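Local coordinates for protein RNA-dependent RNA Polymerase (Bombyx mori cytoplasmic polyhedrosis virus, PDB 6TZ0) that transcribes and replicates the viral double-stranded RNA genome, adding ribonucleotides to a growing RNA chain under the direction of an RNA template, at residues Arg40-Ile52 and Arg168-Phe181. Numbering follows the deposited sequence.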
loop_
_atom_site.group_PDB
_atom_site.type_symbol
_atom_site.label_atom_id
_atom_site.label_comp_id
_atom_site.label_asym_id
_atom_site.label_seq_id
_atom_site.Cartn_x
_atom_site.Cartn_y
_atom_site.Cartn_z
ATOM N N ARG A 40 -28.508 -10.043 -30.228
ATOM C CA ARG A 40 -28.415 -10.092 -28.772
ATOM C C ARG A 40 -29.713 -9.642 -28.115
ATOM O O ARG A 40 -30.143 -10.235 -27.119
ATOM C CB ARG A 40 -27.237 -9.253 -28.286
ATOM C CG ARG A 40 -25.902 -9.856 -28.648
ATOM C CD ARG A 40 -24.762 -9.248 -27.862
ATOM N NE ARG A 40 -24.504 -7.853 -28.187
ATOM C CZ ARG A 40 -23.693 -7.457 -29.160
ATOM N NH1 ARG A 40 -23.075 -8.351 -29.911
ATOM N NH2 ARG A 40 -23.504 -6.168 -29.386
ATOM N N HIS A 41 -30.358 -8.609 -28.666
ATOM C CA HIS A 41 -31.679 -8.227 -28.185
ATOM C C HIS A 41 -32.714 -9.300 -28.490
ATOM O O HIS A 41 -33.652 -9.487 -27.711
ATOM C CB HIS A 41 -32.105 -6.891 -28.796
ATOM C CG HIS A 41 -33.351 -6.322 -28.194
ATOM N ND1 HIS A 41 -34.612 -6.691 -28.607
ATOM C CD2 HIS A 41 -33.529 -5.412 -27.210
ATOM C CE1 HIS A 41 -35.513 -6.041 -27.895
ATOM N NE2 HIS A 41 -34.883 -5.254 -27.043
ATOM N N ASP A 42 -32.552 -10.019 -29.603
ATOM C CA ASP A 42 -33.468 -11.108 -29.931
ATOM C C ASP A 42 -33.275 -12.298 -28.998
ATOM O O ASP A 42 -34.248 -12.943 -28.595
ATOM C CB ASP A 42 -33.251 -11.528 -31.383
ATOM C CG ASP A 42 -34.383 -12.373 -31.932
ATOM O OD1 ASP A 42 -35.394 -12.576 -31.229
ATOM O OD2 ASP A 42 -34.255 -12.850 -33.077
ATOM N N PHE A 43 -32.026 -12.604 -28.649
ATOM C CA PHE A 43 -31.732 -13.738 -27.784
ATOM C C PHE A 43 -32.151 -13.465 -26.349
ATOM O O PHE A 43 -32.722 -14.338 -25.687
ATOM C CB PHE A 43 -30.241 -14.059 -27.853
ATOM C CG PHE A 43 -29.824 -15.214 -26.997
ATOM C CD1 PHE A 43 -30.119 -16.510 -27.377
ATOM C CD2 PHE A 43 -29.117 -15.007 -25.823
ATOM C CE1 PHE A 43 -29.732 -17.577 -26.599
ATOM C CE2 PHE A 43 -28.728 -16.073 -25.039
ATOM C CZ PHE A 43 -29.038 -17.358 -25.427
ATOM N N LEU A 44 -31.874 -12.264 -25.848
ATOM C CA LEU A 44 -32.202 -11.967 -24.463
ATOM C C LEU A 44 -33.679 -11.680 -24.257
ATOM O O LEU A 44 -34.169 -11.820 -23.134
ATOM C CB LEU A 44 -31.373 -10.781 -23.965
ATOM C CG LEU A 44 -29.865 -11.007 -23.836
ATOM C CD1 LEU A 44 -29.163 -9.715 -23.503
ATOM C CD2 LEU A 44 -29.571 -12.045 -22.778
ATOM N N PHE A 45 -34.403 -11.293 -25.303
ATOM C CA PHE A 45 -35.784 -10.843 -25.173
ATOM C C PHE A 45 -36.659 -11.486 -26.233
ATOM O O PHE A 45 -37.409 -10.816 -26.944
ATOM C CB PHE A 45 -35.876 -9.329 -25.267
ATOM C CG PHE A 45 -34.984 -8.618 -24.308
ATOM C CD1 PHE A 45 -35.213 -8.689 -22.949
ATOM C CD2 PHE A 45 -33.927 -7.855 -24.769
ATOM C CE1 PHE A 45 -34.391 -8.037 -22.065
ATOM C CE2 PHE A 45 -33.102 -7.195 -23.889
ATOM C CZ PHE A 45 -33.335 -7.284 -22.536
ATOM N N ASN A 46 -36.558 -12.803 -26.364
ATOM C CA ASN A 46 -37.424 -13.540 -27.268
ATOM C C ASN A 46 -38.857 -13.536 -26.740
ATOM O O ASN A 46 -39.103 -13.375 -25.543
ATOM C CB ASN A 46 -36.914 -14.973 -27.428
ATOM C CG ASN A 46 -37.548 -15.703 -28.596
ATOM O OD1 ASN A 46 -38.353 -15.141 -29.337
ATOM N ND2 ASN A 46 -37.195 -16.972 -28.756
ATOM N N ASN A 47 -39.810 -13.700 -27.657
ATOM C CA ASN A 47 -41.218 -13.631 -27.284
ATOM C C ASN A 47 -41.705 -14.962 -26.719
ATOM O O ASN A 47 -42.668 -15.002 -25.946
ATOM C CB ASN A 47 -42.043 -13.220 -28.503
ATOM C CG ASN A 47 -43.418 -12.703 -28.140
ATOM O OD1 ASN A 47 -43.766 -12.579 -26.969
ATOM N ND2 ASN A 47 -44.214 -12.401 -29.157
ATOM N N SER A 48 -41.034 -16.060 -27.072
ATOM C CA SER A 48 -41.504 -17.397 -26.728
ATOM C C SER A 48 -41.327 -17.748 -25.256
ATOM O O SER A 48 -41.893 -18.752 -24.811
ATOM C CB SER A 48 -40.782 -18.432 -27.593
ATOM O OG SER A 48 -39.393 -18.447 -27.315
ATOM N N ILE A 49 -40.565 -16.966 -24.496
ATOM C CA ILE A 49 -40.368 -17.255 -23.080
ATOM C C ILE A 49 -41.545 -16.705 -22.285
ATOM O O ILE A 49 -41.839 -15.505 -22.331
ATOM C CB ILE A 49 -39.032 -16.687 -22.581
ATOM C CG1 ILE A 49 -37.855 -17.511 -23.115
ATOM C CG2 ILE A 49 -38.988 -16.645 -21.056
ATOM C CD1 ILE A 49 -37.237 -17.012 -24.391
ATOM N N ALA A 50 -42.223 -17.584 -21.551
ATOM C CA ALA A 50 -43.359 -17.201 -20.726
ATOM C C ALA A 50 -42.891 -16.744 -19.353
ATOM O O ALA A 50 -41.966 -17.318 -18.774
ATOM C CB ALA A 50 -44.336 -18.367 -20.581
ATOM N N LEU A 51 -43.545 -15.713 -18.829
ATOM C CA LEU A 51 -43.183 -15.137 -17.544
ATOM C C LEU A 51 -43.767 -15.983 -16.421
ATOM O O LEU A 51 -44.991 -16.065 -16.272
ATOM C CB LEU A 51 -43.679 -13.697 -17.444
ATOM C CG LEU A 51 -43.049 -12.724 -18.437
ATOM C CD1 LEU A 51 -43.706 -11.362 -18.343
ATOM C CD2 LEU A 51 -41.557 -12.617 -18.206
ATOM N N ILE A 52 -42.902 -16.598 -15.631
ATOM C CA ILE A 52 -43.330 -17.382 -14.480
ATOM C C ILE A 52 -43.345 -16.495 -13.245
ATOM O O ILE A 52 -42.524 -15.584 -13.099
ATOM C CB ILE A 52 -42.431 -18.619 -14.288
ATOM C CG1 ILE A 52 -40.964 -18.225 -14.140
ATOM C CG2 ILE A 52 -42.607 -19.590 -15.445
ATOM C CD1 ILE A 52 -40.070 -19.365 -13.817
ATOM N N ARG A 168 -34.495 -15.800 -16.708
ATOM C CA ARG A 168 -34.983 -15.221 -17.956
ATOM C C ARG A 168 -36.123 -14.243 -17.705
ATOM O O ARG A 168 -36.179 -13.173 -18.325
ATOM C CB ARG A 168 -35.450 -16.316 -18.917
ATOM C CG ARG A 168 -34.394 -17.313 -19.299
ATOM C CD ARG A 168 -33.222 -16.642 -19.965
ATOM N NE ARG A 168 -33.530 -16.010 -21.241
ATOM C CZ ARG A 168 -33.421 -16.612 -22.420
ATOM N NH1 ARG A 168 -33.013 -17.867 -22.489
ATOM N NH2 ARG A 168 -33.712 -15.952 -23.529
ATOM N N THR A 169 -37.035 -14.585 -16.794
ATOM C CA THR A 169 -38.128 -13.675 -16.480
ATOM C C THR A 169 -37.635 -12.458 -15.721
ATOM O O THR A 169 -38.186 -11.371 -15.901
ATOM C CB THR A 169 -39.211 -14.382 -15.679
ATOM O OG1 THR A 169 -38.689 -14.747 -14.399
ATOM C CG2 THR A 169 -39.642 -15.627 -16.407
ATOM N N TYR A 170 -36.590 -12.605 -14.896
ATOM C CA TYR A 170 -35.974 -11.423 -14.287
ATOM C C TYR A 170 -35.333 -10.508 -15.326
ATOM O O TYR A 170 -35.503 -9.285 -15.261
ATOM C CB TYR A 170 -34.950 -11.822 -13.224
ATOM C CG TYR A 170 -35.557 -12.082 -11.868
ATOM C CD1 TYR A 170 -35.927 -11.024 -11.049
ATOM C CD2 TYR A 170 -35.741 -13.372 -11.395
ATOM C CE1 TYR A 170 -36.481 -11.242 -9.810
ATOM C CE2 TYR A 170 -36.294 -13.600 -10.154
ATOM C CZ TYR A 170 -36.658 -12.531 -9.367
ATOM O OH TYR A 170 -37.209 -12.748 -8.130
ATOM N N VAL A 171 -34.609 -11.081 -16.299
ATOM C CA VAL A 171 -33.985 -10.285 -17.359
ATOM C C VAL A 171 -35.042 -9.568 -18.195
ATOM O O VAL A 171 -34.900 -8.379 -18.511
ATOM C CB VAL A 171 -33.065 -11.172 -18.225
ATOM C CG1 VAL A 171 -32.624 -10.456 -19.486
ATOM C CG2 VAL A 171 -31.827 -11.559 -17.449
ATOM N N LYS A 172 -36.150 -10.249 -18.497
ATOM C CA LYS A 172 -37.190 -9.628 -19.312
ATOM C C LYS A 172 -37.968 -8.574 -18.529
ATOM O O LYS A 172 -38.300 -7.517 -19.073
ATOM C CB LYS A 172 -38.130 -10.696 -19.866
ATOM C CG LYS A 172 -39.116 -10.161 -20.887
ATOM C CD LYS A 172 -40.086 -11.223 -21.355
ATOM C CE LYS A 172 -39.423 -12.199 -22.299
ATOM N NZ LYS A 172 -40.414 -13.152 -22.870
ATOM N N LEU A 173 -38.256 -8.821 -17.251
ATOM C CA LEU A 173 -38.986 -7.833 -16.472
ATOM C C LEU A 173 -38.131 -6.644 -16.068
ATOM O O LEU A 173 -38.687 -5.596 -15.731
ATOM C CB LEU A 173 -39.580 -8.470 -15.223
ATOM C CG LEU A 173 -40.774 -9.400 -15.364
ATOM C CD1 LEU A 173 -41.085 -10.024 -14.022
ATOM C CD2 LEU A 173 -41.964 -8.627 -15.886
ATOM N N LEU A 174 -36.807 -6.768 -16.082
ATOM C CA LEU A 174 -35.974 -5.629 -15.718
ATOM C C LEU A 174 -35.412 -4.866 -16.908
ATOM O O LEU A 174 -35.150 -3.668 -16.781
ATOM C CB LEU A 174 -34.812 -6.078 -14.823
ATOM C CG LEU A 174 -35.143 -6.541 -13.402
ATOM C CD1 LEU A 174 -33.922 -7.133 -12.734
ATOM C CD2 LEU A 174 -35.692 -5.394 -12.577
ATOM N N PHE A 175 -35.222 -5.503 -18.065
ATOM C CA PHE A 175 -34.452 -4.867 -19.121
ATOM C C PHE A 175 -35.145 -4.805 -20.475
ATOM O O PHE A 175 -34.543 -4.302 -21.426
ATOM C CB PHE A 175 -33.103 -5.582 -19.293
ATOM C CG PHE A 175 -32.327 -5.707 -18.023
ATOM C CD1 PHE A 175 -31.712 -4.607 -17.459
ATOM C CD2 PHE A 175 -32.198 -6.937 -17.399
ATOM C CE1 PHE A 175 -31.001 -4.724 -16.282
ATOM C CE2 PHE A 175 -31.487 -7.061 -16.225
ATOM C CZ PHE A 175 -30.888 -5.952 -15.668
ATOM N N HIS A 176 -36.374 -5.301 -20.605
ATOM C CA HIS A 176 -37.077 -5.233 -21.887
ATOM C C HIS A 176 -37.953 -3.990 -21.874
ATOM O O HIS A 176 -39.081 -3.997 -21.379
ATOM C CB HIS A 176 -37.888 -6.493 -22.141
ATOM C CG HIS A 176 -38.541 -6.528 -23.485
ATOM N ND1 HIS A 176 -37.826 -6.648 -24.656
ATOM C CD2 HIS A 176 -39.844 -6.482 -23.847
ATOM C CE1 HIS A 176 -38.658 -6.662 -25.682
ATOM N NE2 HIS A 176 -39.889 -6.564 -25.217
ATOM N N LYS A 177 -37.417 -2.899 -22.414
ATOM C CA LYS A 177 -38.116 -1.619 -22.511
ATOM C C LYS A 177 -38.027 -1.200 -23.976
ATOM O O LYS A 177 -37.115 -0.466 -24.363
ATOM C CB LYS A 177 -37.505 -0.565 -21.585
ATOM C CG LYS A 177 -38.083 -0.484 -20.173
ATOM C CD LYS A 177 -37.687 -1.663 -19.303
ATOM C CE LYS A 177 -38.413 -1.647 -17.979
ATOM N NZ LYS A 177 -38.101 -0.421 -17.207
ATOM N N GLY A 178 -38.969 -1.664 -24.788
ATOM C CA GLY A 178 -38.990 -1.305 -26.191
ATOM C C GLY A 178 -38.357 -2.359 -27.078
ATOM O O GLY A 178 -38.309 -3.547 -26.752
ATOM N N ASP A 179 -37.868 -1.903 -28.231
ATOM C CA ASP A 179 -37.203 -2.769 -29.196
ATOM C C ASP A 179 -35.702 -2.533 -29.270
ATOM O O ASP A 179 -35.055 -3.016 -30.204
ATOM C CB ASP A 179 -37.828 -2.604 -30.583
ATOM C CG ASP A 179 -39.174 -3.292 -30.699
ATOM O OD1 ASP A 179 -39.375 -4.318 -30.018
ATOM O OD2 ASP A 179 -40.031 -2.815 -31.469
ATOM N N GLU A 180 -35.135 -1.801 -28.319
ATOM C CA GLU A 180 -33.694 -1.703 -28.148
ATOM C C GLU A 180 -33.365 -1.861 -26.670
ATOM O O GLU A 180 -34.255 -1.940 -25.818
ATOM C CB GLU A 180 -33.141 -0.379 -28.686
ATOM C CG GLU A 180 -33.170 -0.254 -30.193
ATOM C CD GLU A 180 -32.536 1.029 -30.674
ATOM O OE1 GLU A 180 -32.184 1.869 -29.821
ATOM O OE2 GLU A 180 -32.385 1.195 -31.902
ATOM N N PHE A 181 -32.073 -1.921 -26.368
ATOM C CA PHE A 181 -31.648 -1.979 -24.983
ATOM C C PHE A 181 -31.895 -0.627 -24.315
ATOM O O PHE A 181 -31.823 0.413 -24.971
ATOM C CB PHE A 181 -30.170 -2.353 -24.890
ATOM C CG PHE A 181 -29.855 -3.740 -25.381
ATOM C CD1 PHE A 181 -30.210 -4.852 -24.639
ATOM C CD2 PHE A 181 -29.153 -3.925 -26.558
ATOM C CE1 PHE A 181 -29.904 -6.127 -25.078
ATOM C CE2 PHE A 181 -28.842 -5.196 -27.002
ATOM C CZ PHE A 181 -29.219 -6.296 -26.260
#
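Phe45 and His41 meet His176 and Phe181 in an aromatic cluster where helices 37-44 and 166-175 give way to loops, in the N-terminal region of this reovirus-family polymerase. The short helical segments 40-44 and 168-175 run at 124° to each other, and the chain after each helix packs against the other helix.

The tight part centres on Phe45. Its CG lies anti to the carbonyl carbon (chi1 -54°), which carries the ring across the end of helix 166-175. There CZ sits 3.7 Å from CB of Phe175, and the carbonyl O of Val171 lies at the ring edge. On another side of the rim, CE2 of Phe45 reaches CE1 of Phe181 at 3.6 Å. The His176 side chain lies antiparallel alongside Phe45, the two rings oblique to each other, with ND1 3.4 Å from CB of Phe45. The His41 ring turns its edge to the face of Phe181, with the planes at 72° and CD2 over the ring centre. Asp179 O lies over one face of the His41 ring, and Phe45 CD2 over the other. Phe181 also stacks on Trp146, and its O takes a weak hydrogen bond from Asn195. Asn195 binds ATP, as do Arg37 and Arg147 beside Arg40, so the cluster probably lies near that ATP site.

Leu51, at the other end, is on the solvent side. Its CD2 rests 3.7 Å from CD of Lys172, and its CD1 is 4.1 Å from CD2 of Leu173. Between the two ends, Ile49 CG1 lies over a face of the Arg168 guanidinium, whose NH1 forms a salt bridge with Asp157. Lys172 bends at chi3 and bridges two loop carbonyls. Its NZ donates to Asn46 O at 3.0 Å, almost in line with the C=O bond, and to Ile49 O at 2.8 Å, bent at the oxygen and tilted from the carbonyl plane.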